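Local coordinates for protein adenosine kinase, putative (Trypanosoma brucei, PDB 3OTX) that probably transfers a phosphate group from ATP to adenosine, yielding AMP and ADP in a magnesium-dependent step of purine salvage, at residues 237-241 with 242-246; 273-277 with 278-282; 313-316 with 317-321. The protein carries 1 engineered substitution. One frame throughout, in Å; residues are numbered along the deposited sequence.

All three contacts are local, and together they show how one beta hairpin is packed between helices. Interaction 2 is that hairpin, at the outer end of the large sheet of the ribokinase-like fold. Interactions 1 and 3 are the first turns of the helices covering its two faces, and both touch it, though not each other. Interactions 1 and 2 are partly buried, whereas interaction 3 lies at the surface. The hairpin is held by backbone bonds and apolar side chains, and a salt bridge ties it to interaction 3. The two helix starts follow the same N-cap principle with different chemistry: a weakly accepting thiol in interaction 1, a carboxylate accepting a full-strength backbone bond in interaction 3.

Interaction 1 (237-241 with 242-246); sequences WDTDC and VEEIA
A cysteine sulfur, not a hydroxyl or carboxylate, caps the start of helix 242-251: Cys241 occupies the N-cap position and its SG accepts a weak bond from Glu244 N at 3.7 Å. Two conformers of this cysteine are modelled and the bond belongs to one of them, which makes the cap tentative. The same cysteine has been seen in interchain disulfides of this protein, one of them with Cys337. The first helical bond is sturdier, Ile245 N giving to Cys241 O at 2.9 Å with an N-H...O angle of 166°.

The loop leading in from helix 225-235 folds back over this first turn. Thr239 lies across Glu244 at about a right angle, its OG1 3.8 Å from Glu244 CB, while its side chain and that of Ile245 pass in opposite directions, the Thr239 methyl CG2 touching Ile245 CG1 at 3.8 Å. With CG1 beside its own backbone N (chi1 -59°), Ile245 sends that branch under the loop, where CG1 comes within 3.3 Å of Cys241 O and CD1 meets Thr239 O. The carboxylate of Glu244 turns elsewhere, to salt bridges with Arg247 and Arg248. On the inner side of the helix Val242 and Ala246 pack on Phe265 of strand 262-267. Trp237, at the start of the loop, reaches the same isoleucine: its indole, which also makes a cation-pi contact with Arg248, receives Ile245 CG2 at its edge, in the ring plane, 4.0 Å from CZ3.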
ATOM      1  N   TRP A 237     -22.081  -7.710   6.988  1.00 30.59           N
ATOM      2  CA  TRP A 237     -22.738  -6.513   7.481  1.00 29.65           C
ATOM      3  C   TRP A 237     -23.635  -5.902   6.414  1.00 31.54           C
ATOM      4  O   TRP A 237     -23.170  -5.546   5.307  1.00 31.73           O
ATOM      5  CB  TRP A 237     -21.736  -5.444   7.910  1.00 26.40           C
ATOM      6  CG  TRP A 237     -20.854  -5.799   9.078  1.00 24.99           C
ATOM      7  CD1 TRP A 237     -21.110  -6.718  10.075  1.00 23.71           C
ATOM      8  CD2 TRP A 237     -19.608  -5.195   9.399  1.00 26.66           C
ATOM      9  NE1 TRP A 237     -20.068  -6.726  10.970  1.00 28.55           N
ATOM     10  CE2 TRP A 237     -19.134  -5.800  10.583  1.00 22.38           C
ATOM     11  CE3 TRP A 237     -18.823  -4.210   8.783  1.00 21.17           C
ATOM     12  CZ2 TRP A 237     -17.902  -5.458  11.157  1.00 19.12           C
ATOM     13  CZ3 TRP A 237     -17.609  -3.866   9.357  1.00 22.74           C
ATOM     14  CH2 TRP A 237     -17.157  -4.488  10.533  1.00 20.56           C
ATOM     15  N   ASP A 238     -24.890  -5.699   6.785  1.00 30.35           N
ATOM     16  CA  ASP A 238     -25.885  -5.180   5.864  1.00 31.39           C
ATOM     17  C   ASP A 238     -25.874  -3.645   5.821  1.00 31.05           C
ATOM     18  O   ASP A 238     -26.824  -2.986   6.272  1.00 35.75           O
ATOM     19  CB  ASP A 238     -27.278  -5.722   6.214  1.00 33.41           C
ATOM     20  CG  ASP A 238     -28.302  -5.467   5.114  1.00 49.14           C
ATOM     21  OD1 ASP A 238     -27.894  -5.335   3.933  1.00 50.54           O
ATOM     22  OD2 ASP A 238     -29.513  -5.401   5.436  1.00 51.58           O
ATOM     23  N   THR A 239     -24.801  -3.083   5.255  1.00 27.50           N
ATOM     24  CA  THR A 239     -24.650  -1.633   5.182  1.00 29.34           C
ATOM     25  C   THR A 239     -23.630  -1.268   4.124  1.00 28.31           C
ATOM     26  O   THR A 239     -22.606  -1.945   3.980  1.00 29.11           O
ATOM     27  CB  THR A 239     -24.294  -1.005   6.573  1.00 29.78           C
ATOM     28  OG1 THR A 239     -24.190   0.423   6.462  1.00 33.42           O
ATOM     29  CG2 THR A 239     -22.985  -1.568   7.134  1.00 29.26           C
ATOM     30  N   ASP A 240     -23.941  -0.217   3.364  1.00 30.35           N
ATOM     31  CA  ASP A 240     -22.976   0.414   2.445  1.00 27.49           C
ATOM     32  C   ASP A 240     -22.583   1.810   2.926  1.00 27.87           C
ATOM     33  O   ASP A 240     -21.982   2.596   2.179  1.00 28.75           O
ATOM     34  CB  ASP A 240     -23.511   0.455   1.001  1.00 28.62           C
ATOM     35  CG  ASP A 240     -24.638   1.470   0.810  1.00 31.81           C
ATOM     36  OD1 ASP A 240     -25.145   2.005   1.815  1.00 30.93           O
ATOM     37  OD2 ASP A 240     -25.017   1.730  -0.351  1.00 36.08           O
ATOM     38  N   CYS A 241     -22.926   2.119   4.170  1.00 26.43           N
ATOM     39  CA  CYS A 241     -22.595   3.389   4.779  0.50 24.47           C
ATOM     40  C   CYS A 241     -21.174   3.349   5.336  1.00 24.08           C
ATOM     41  O   CYS A 241     -20.918   2.645   6.306  1.00 23.61           O
ATOM     42  CB  CYS A 241     -23.610   3.670   5.889  0.50 26.47           C
ATOM     43  SG  CYS A 241     -23.334   5.180   6.766  0.50 31.98           S
ATOM     44  N   VAL A 242     -20.266   4.103   4.718  1.00 24.06           N
ATOM     45  CA  VAL A 242     -18.860   4.044   5.080  1.00 23.75           C
ATOM     46  C   VAL A 242     -18.607   4.416   6.535  1.00 22.50           C
ATOM     47  O   VAL A 242     -17.759   3.797   7.200  1.00 22.05           O
ATOM     48  CB  VAL A 242     -18.012   4.908   4.110  1.00 23.10           C
ATOM     49  CG1 VAL A 242     -16.542   4.887   4.486  1.00 23.83           C
ATOM     50  CG2 VAL A 242     -18.225   4.415   2.666  1.00 26.92           C
ATOM     51  N   GLU A 243     -19.340   5.407   7.042  1.00 22.52           N
ATOM     52  CA  GLU A 243     -19.220   5.769   8.451  1.00 22.49           C
ATOM     53  C   GLU A 243     -19.601   4.574   9.332  1.00 21.66           C
ATOM     54  O   GLU A 243     -18.892   4.271  10.281  1.00 24.54           O
ATOM     55  CB  GLU A 243     -20.066   6.995   8.796  1.00 25.49           C
ATOM     56  CG  GLU A 243     -19.417   8.276   8.281  1.00 29.84           C
ATOM     57  CD  GLU A 243     -20.134   9.528   8.767  1.00 40.15           C
ATOM     58  OE1 GLU A 243     -20.663   9.534   9.901  1.00 43.99           O
ATOM     59  OE2 GLU A 243     -20.160  10.509   8.002  1.00 42.34           O
ATOM     60  N   GLU A 244     -20.689   3.897   8.998  1.00 21.03           N
ATOM     61  CA  GLU A 244     -21.156   2.748   9.805  1.00 23.10           C
ATOM     62  C   GLU A 244     -20.172   1.581   9.703  1.00 23.41           C
ATOM     63  O   GLU A 244     -19.858   0.937  10.695  1.00 22.72           O
ATOM     64  CB  GLU A 244     -22.584   2.331   9.392  1.00 23.68           C
ATOM     65  CG  GLU A 244     -23.153   1.125  10.141  1.00 26.50           C
ATOM     66  CD  GLU A 244     -23.269   1.354  11.646  1.00 30.62           C
ATOM     67  OE1 GLU A 244     -23.230   2.520  12.099  1.00 28.94           O
ATOM     68  OE2 GLU A 244     -23.370   0.345  12.369  1.00 27.10           O
ATOM     69  N   ILE A 245     -19.653   1.332   8.502  1.00 19.54           N
ATOM     70  CA  ILE A 245     -18.639   0.283   8.326  1.00 20.39           C
ATOM     71  C   ILE A 245     -17.422   0.563   9.198  1.00 22.36           C
ATOM     72  O   ILE A 245     -16.904  -0.343   9.868  1.00 21.89           O
ATOM     73  CB  ILE A 245     -18.270   0.098   6.829  1.00 17.72           C
ATOM     74  CG1 ILE A 245     -19.527  -0.283   6.037  1.00 22.40           C
ATOM     75  CG2 ILE A 245     -17.199  -0.988   6.645  1.00 16.18           C
ATOM     76  CD1 ILE A 245     -19.376  -0.161   4.507  1.00 21.54           C
ATOM     77  N   ALA A 246     -16.960   1.812   9.203  1.00 20.11           N
ATOM     78  CA  ALA A 246     -15.842   2.217  10.058  1.00 19.71           C
ATOM     79  C   ALA A 246     -16.139   2.013  11.560  1.00 18.55           C
ATOM     80  O   ALA A 246     -15.303   1.449  12.278  1.00 18.60           O
ATOM     81  CB  ALA A 246     -15.396   3.662   9.756  1.00 21.86           C
TER

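Interaction 2 (273-277 with 278-282); sequences VLATK and DGVET
Thr276 and Gly279 face each other through their flat peptide groups at the end of this beta hairpin, and one of the pair's two bonds departs from the pattern within the strands. Gly279 N approaches Thr276 O from above the carbonyl plane, 58° out of it and off the lone pairs, yet still bonds at 3.0 Å. In the return bond, Thr276 N lies only 19° from the plane of the Gly279 carbonyl. Leu274 and Glu281, the next hydrogen-bonded pair, exchange two nearly straight bonds, Glu281 N to Leu274 O being 2.8 Å long. A type I turn from Thr276 to Gly279 joins strands 270-276 and 279-283, with Lys277 and Asp278 at its corners. Gly279 has a positive phi, where a beta carbon would be jammed against the preceding carbonyl.

The sheet's two faces differ. Val273, Ala275, Val280 and Thr282 share one, on which Val280 spreads its methyls over two neighbours: CG1 meets Val273 CG1 at 3.9 Å and CG2 meets Ala275 CB at 3.7 Å. Helix 242-251 covers this face, Val273 packing on Val242 and Ala246. Leu274, Thr276 and Glu281 occupy the other, where Leu274 and Thr276 both touch Leu317 of helix 317-332, and Glu281 OE1 forms a salt bridge with Arg318. Thr276 OG1 sits between its own backbone N and carbonyl carbon (chi1 72°), which swings it toward the turn. An ST-turn bond to it from Asp278 N is doubtful, because that nitrogen is poorly placed. A water bridges the polar side chains on this face, lying 2.7 Å from Thr276 OG1 and donating to Glu281 OE2 at 3.2 Å.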
ATOM      1  N   VAL A 273     -13.143   9.221   6.120  1.00 14.88           N
ATOM      2  CA  VAL A 273     -13.852   8.757   7.336  1.00 15.98           C
ATOM      3  C   VAL A 273     -12.796   8.265   8.341  1.00 15.80           C
ATOM      4  O   VAL A 273     -11.919   7.493   7.989  1.00 16.45           O
ATOM      5  CB  VAL A 273     -14.875   7.653   6.996  1.00 16.54           C
ATOM      6  CG1 VAL A 273     -15.500   7.024   8.266  1.00 18.22           C
ATOM      7  CG2 VAL A 273     -15.980   8.197   6.130  1.00 19.37           C
ATOM      8  N   LEU A 274     -12.843   8.800   9.542  1.00 18.48           N
ATOM      9  CA  LEU A 274     -11.857   8.512  10.577  1.00 16.58           C
ATOM     10  C   LEU A 274     -12.614   8.034  11.811  1.00 18.17           C
ATOM     11  O   LEU A 274     -13.403   8.781  12.372  1.00 21.70           O
ATOM     12  CB  LEU A 274     -11.060   9.780  10.919  1.00 17.77           C
ATOM     13  CG  LEU A 274     -10.047   9.757  12.071  1.00 17.99           C
ATOM     14  CD1 LEU A 274      -8.926   8.722  11.852  1.00 23.12           C
ATOM     15  CD2 LEU A 274      -9.409  11.135  12.332  1.00 18.70           C
ATOM     16  N   ALA A 275     -12.403   6.781  12.219  1.00 18.00           N
ATOM     17  CA  ALA A 275     -13.153   6.242  13.384  1.00 18.98           C
ATOM     18  C   ALA A 275     -12.231   5.657  14.417  1.00 19.07           C
ATOM     19  O   ALA A 275     -11.240   5.001  14.079  1.00 18.48           O
ATOM     20  CB  ALA A 275     -14.159   5.198  12.958  1.00 22.34           C
ATOM     21  N   THR A 276     -12.590   5.876  15.685  1.00 21.00           N
ATOM     22  CA  THR A 276     -11.895   5.263  16.810  1.00 22.45           C
ATOM     23  C   THR A 276     -12.966   4.889  17.842  1.00 25.12           C
ATOM     24  O   THR A 276     -14.162   5.127  17.619  1.00 24.48           O
ATOM     25  CB  THR A 276     -10.891   6.228  17.466  1.00 21.91           C
ATOM     26  OG1 THR A 276     -11.625   7.229  18.174  1.00 23.86           O
ATOM     27  CG2 THR A 276      -9.922   6.894  16.460  1.00 23.00           C
ATOM     28  N   LYS A 277     -12.556   4.314  18.975  1.00 24.49           N
ATOM     29  CA  LYS A 277     -13.516   4.010  20.037  1.00 27.03           C
ATOM     30  C   LYS A 277     -14.265   5.270  20.458  1.00 27.01           C
ATOM     31  O   LYS A 277     -15.351   5.180  21.040  1.00 29.62           O
ATOM     32  CB  LYS A 277     -12.802   3.378  21.249  1.00 29.34           C
ATOM     33  CG  LYS A 277     -11.895   4.340  21.988  1.00 30.57           C
ATOM     34  CD  LYS A 277     -11.101   3.655  23.079  1.00 38.09           C
ATOM     35  CE  LYS A 277     -10.295   4.684  23.839  1.00 46.45           C
ATOM     36  NZ  LYS A 277      -9.357   4.022  24.778  1.00 54.02           N
ATOM     37  N   ASP A 278     -13.674   6.438  20.183  1.00 26.94           N
ATOM     38  CA  ASP A 278     -14.219   7.719  20.660  1.00 30.78           C
ATOM     39  C   ASP A 278     -15.311   8.286  19.774  1.00 29.65           C
ATOM     40  O   ASP A 278     -15.963   9.264  20.142  1.00 32.49           O
ATOM     41  CB  ASP A 278     -13.102   8.759  20.800  1.00 34.64           C
ATOM     42  CG  ASP A 278     -12.235   8.531  22.030  1.00 46.49           C
ATOM     43  OD1 ASP A 278     -12.671   7.816  22.961  1.00 47.51           O
ATOM     44  OD2 ASP A 278     -11.109   9.077  22.062  1.00 53.24           O
ATOM     45  N   GLY A 279     -15.498   7.687  18.599  1.00 25.56           N
ATOM     46  CA  GLY A 279     -16.513   8.135  17.655  1.00 25.94           C
ATOM     47  C   GLY A 279     -15.989   8.174  16.223  1.00 25.32           C
ATOM     48  O   GLY A 279     -14.858   7.785  15.942  1.00 23.44           O
ATOM     49  N   VAL A 280     -16.832   8.651  15.322  1.00 26.01           N
ATOM     50  CA  VAL A 280     -16.515   8.737  13.912  1.00 24.16           C
ATOM     51  C   VAL A 280     -16.531  10.200  13.500  1.00 23.56           C
ATOM     52  O   VAL A 280     -17.474  10.923  13.834  1.00 27.06           O
ATOM     53  CB  VAL A 280     -17.546   7.964  13.073  1.00 25.86           C
ATOM     54  CG1 VAL A 280     -17.198   8.054  11.596  1.00 27.57           C
ATOM     55  CG2 VAL A 280     -17.604   6.504  13.510  1.00 31.45           C
ATOM     56  N   GLU A 281     -15.489  10.623  12.780  1.00 24.17           N
ATOM     57  CA  GLU A 281     -15.411  11.973  12.234  1.00 24.99           C
ATOM     58  C   GLU A 281     -15.145  11.884  10.737  1.00 23.22           C
ATOM     59  O   GLU A 281     -14.766  10.833  10.204  1.00 20.88           O
ATOM     60  CB  GLU A 281     -14.233  12.743  12.818  1.00 28.50           C
ATOM     61  CG  GLU A 281     -14.040  12.692  14.307  1.00 48.47           C
ATOM     62  CD  GLU A 281     -12.606  13.021  14.674  1.00 54.49           C
ATOM     63  OE1 GLU A 281     -12.070  14.025  14.146  1.00 49.46           O
ATOM     64  OE2 GLU A 281     -12.011  12.272  15.478  1.00 57.90           O
ATOM     65  N   THR A 282     -15.339  13.004  10.056  1.00 23.88           N
ATOM     66  CA  THR A 282     -14.950  13.098   8.662  1.00 24.27           C
ATOM     67  C   THR A 282     -13.926  14.214   8.520  1.00 24.13           C
ATOM     68  O   THR A 282     -14.007  15.250   9.189  1.00 25.87           O
ATOM     69  CB  THR A 282     -16.160  13.331   7.728  1.00 25.12           C
ATOM     70  OG1 THR A 282     -16.926  14.433   8.198  1.00 25.33           O
ATOM     71  CG2 THR A 282     -17.070  12.096   7.687  1.00 25.91           C
TER
HETATM   72  O   HOH W   1     -12.292   9.641  17.233  1.00 31.17           O

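Interaction 3 (313-316 with 317-321); sequences VGKD and LRRCC
Asp316 reaches forward over the first turn of helix 317-332, and its OD2 accepts from Arg319 N at 2.9 Å, the classic N-cap bond. The conformation explains the reach: CG is tucked between the residue's own backbone N and carbonyl carbon (chi1 77°), so that the carboxylate overhangs the turn and Arg319 N meets OD2 nearly along its C-O axis. Arg319 CB lies 3.4 Å from Asp316 OD2. Beneath, Asp316 O takes the bond from Cys320 N at 3.0 Å, in the carbonyl plane.

The chain arrives from helix 300-311, which ends in a Schellman motif with Gly314 as its C-prime residue. Lys315 and Arg319 then run side by side in the same direction, each bent at chi2, with Lys315 CB 3.8 Å from Arg319 CG. Cys320 turns its sulfur toward helix 300-311, among Phe307, Ala310 and Tyr311, with SG 3.4 Å from Lys315 O.

The paired basic chains touch through their methylenes while NZ of Lys315 stays 6.8 Å from NE of Arg319. Their charges have acceptors: the Arg319 guanidinium bonds to Glu322, Ser346 O and Pro347 O, and Lys315 makes a long, weak ion pair with the terminal carboxylate of Pro347. The helix N-terminus, with the guanidinium groups of Arg318 and Arg319 not far off, would probably favour the ionised form of Asp316.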
ATOM      1  N   VAL A 313       5.768  11.401  13.431  1.00 19.43           N
ATOM      2  CA  VAL A 313       6.191  12.555  14.240  1.00 20.82           C
ATOM      3  C   VAL A 313       5.162  12.962  15.291  1.00 22.63           C
ATOM      4  O   VAL A 313       5.216  14.073  15.831  1.00 24.84           O
ATOM      5  CB  VAL A 313       6.658  13.751  13.384  1.00 20.60           C
ATOM      6  CG1 VAL A 313       7.970  13.401  12.695  1.00 23.34           C
ATOM      7  CG2 VAL A 313       5.574  14.155  12.329  1.00 21.20           C
ATOM      8  N   GLY A 314       4.234  12.044  15.566  1.00 21.89           N
ATOM      9  CA  GLY A 314       3.291  12.163  16.675  1.00 21.83           C
ATOM     10  C   GLY A 314       2.124  13.106  16.452  1.00 21.50           C
ATOM     11  O   GLY A 314       1.549  13.597  17.404  1.00 22.54           O
ATOM     12  N   LYS A 315       1.770  13.383  15.196  1.00 20.58           N
ATOM     13  CA  LYS A 315       0.626  14.266  14.951  1.00 22.41           C
ATOM     14  C   LYS A 315      -0.677  13.508  15.224  1.00 18.66           C
ATOM     15  O   LYS A 315      -0.726  12.267  15.046  1.00 20.99           O
ATOM     16  CB  LYS A 315       0.636  14.813  13.508  1.00 23.29           C
ATOM     17  CG  LYS A 315       1.875  15.593  13.118  1.00 25.96           C
ATOM     18  CD  LYS A 315       2.115  16.787  13.995  1.00 27.31           C
ATOM     19  CE  LYS A 315       3.499  17.319  13.765  1.00 30.29           C
ATOM     20  NZ  LYS A 315       3.790  18.457  14.665  1.00 35.73           N
ATOM     21  N   ASP A 316      -1.724  14.228  15.649  1.00 22.47           N
ATOM     22  CA  ASP A 316      -3.019  13.591  15.864  1.00 23.15           C
ATOM     23  C   ASP A 316      -3.593  12.980  14.592  1.00 22.90           C
ATOM     24  O   ASP A 316      -3.131  13.299  13.479  1.00 20.44           O
ATOM     25  CB  ASP A 316      -4.023  14.481  16.619  1.00 24.92           C
ATOM     26  CG  ASP A 316      -4.665  15.588  15.773  1.00 25.48           C
ATOM     27  OD1 ASP A 316      -5.202  16.510  16.415  1.00 31.98           O
ATOM     28  OD2 ASP A 316      -4.728  15.578  14.537  1.00 30.81           O
ATOM     29  N   LEU A 317      -4.562  12.085  14.770  1.00 22.64           N
ATOM     30  CA  LEU A 317      -5.082  11.280  13.660  1.00 21.29           C
ATOM     31  C   LEU A 317      -5.661  12.125  12.545  1.00 21.12           C
ATOM     32  O   LEU A 317      -5.465  11.816  11.384  1.00 18.79           O
ATOM     33  CB  LEU A 317      -6.109  10.261  14.133  1.00 22.43           C
ATOM     34  CG  LEU A 317      -5.540   9.081  14.927  1.00 19.35           C
ATOM     35  CD1 LEU A 317      -6.676   8.346  15.615  1.00 20.47           C
ATOM     36  CD2 LEU A 317      -4.695   8.123  14.079  1.00 20.09           C
ATOM     37  N   ARG A 318      -6.379  13.189  12.902  1.00 21.51           N
ATOM     38  CA  ARG A 318      -6.945  14.044  11.882  1.00 19.97           C
ATOM     39  C   ARG A 318      -5.861  14.733  11.032  1.00 21.63           C
ATOM     40  O   ARG A 318      -5.992  14.848   9.793  1.00 21.57           O
ATOM     41  CB  ARG A 318      -7.874  15.059  12.526  1.00 22.64           C
ATOM     42  CG  ARG A 318      -8.768  15.708  11.561  1.00 26.15           C
ATOM     43  CD  ARG A 318      -9.882  16.415  12.329  1.00 32.34           C
ATOM     44  NE  ARG A 318     -10.672  17.174  11.381  1.00 40.45           N
ATOM     45  CZ  ARG A 318     -11.927  16.893  11.066  1.00 39.37           C
ATOM     46  NH1 ARG A 318     -12.553  15.886  11.664  1.00 33.23           N
ATOM     47  NH2 ARG A 318     -12.565  17.660  10.191  1.00 43.43           N
ATOM     48  N   ARG A 319      -4.782  15.167  11.685  1.00 19.59           N
ATOM     49  CA  ARG A 319      -3.626  15.742  10.991  1.00 20.96           C
ATOM     50  C   ARG A 319      -2.919  14.729  10.082  1.00 19.37           C
ATOM     51  O   ARG A 319      -2.393  15.117   9.047  1.00 21.64           O
ATOM     52  CB  ARG A 319      -2.622  16.349  11.994  1.00 23.86           C
ATOM     53  CG  ARG A 319      -1.433  17.102  11.362  1.00 29.66           C
ATOM     54  CD  ARG A 319      -1.941  18.173  10.405  1.00 23.92           C
ATOM     55  NE  ARG A 319      -0.886  18.934   9.748  1.00 26.33           N
ATOM     56  CZ  ARG A 319      -1.090  19.841   8.786  1.00 30.37           C
ATOM     57  NH1 ARG A 319      -2.317  20.109   8.363  1.00 29.86           N
ATOM     58  NH2 ARG A 319      -0.064  20.494   8.247  1.00 31.26           N
ATOM     59  N   CYS A 320      -2.887  13.472  10.499  1.00 18.86           N
ATOM     60  CA  CYS A 320      -2.308  12.394   9.694  1.00 14.14           C
ATOM     61  C   CYS A 320      -3.122  12.284   8.402  1.00 17.94           C
ATOM     62  O   CYS A 320      -2.571  12.182   7.296  1.00 16.30           O
ATOM     63  CB  CYS A 320      -2.314  11.076  10.482  1.00 15.61           C
ATOM     64  SG  CYS A 320      -1.117  11.083  11.855  1.00 19.64           S
ATOM     65  N   CYS A 321      -4.444  12.357   8.545  1.00 16.46           N
ATOM     66  CA  CYS A 321      -5.347  12.380   7.373  1.00 16.80           C
ATOM     67  C   CYS A 321      -5.133  13.597   6.463  1.00 16.78           C
ATOM     68  O   CYS A 321      -5.043  13.463   5.237  1.00 16.83           O
ATOM     69  CB  CYS A 321      -6.828  12.262   7.797  1.00 17.44           C
ATOM     70  SG  CYS A 321      -7.274  10.705   8.551  1.00 19.12           S
TER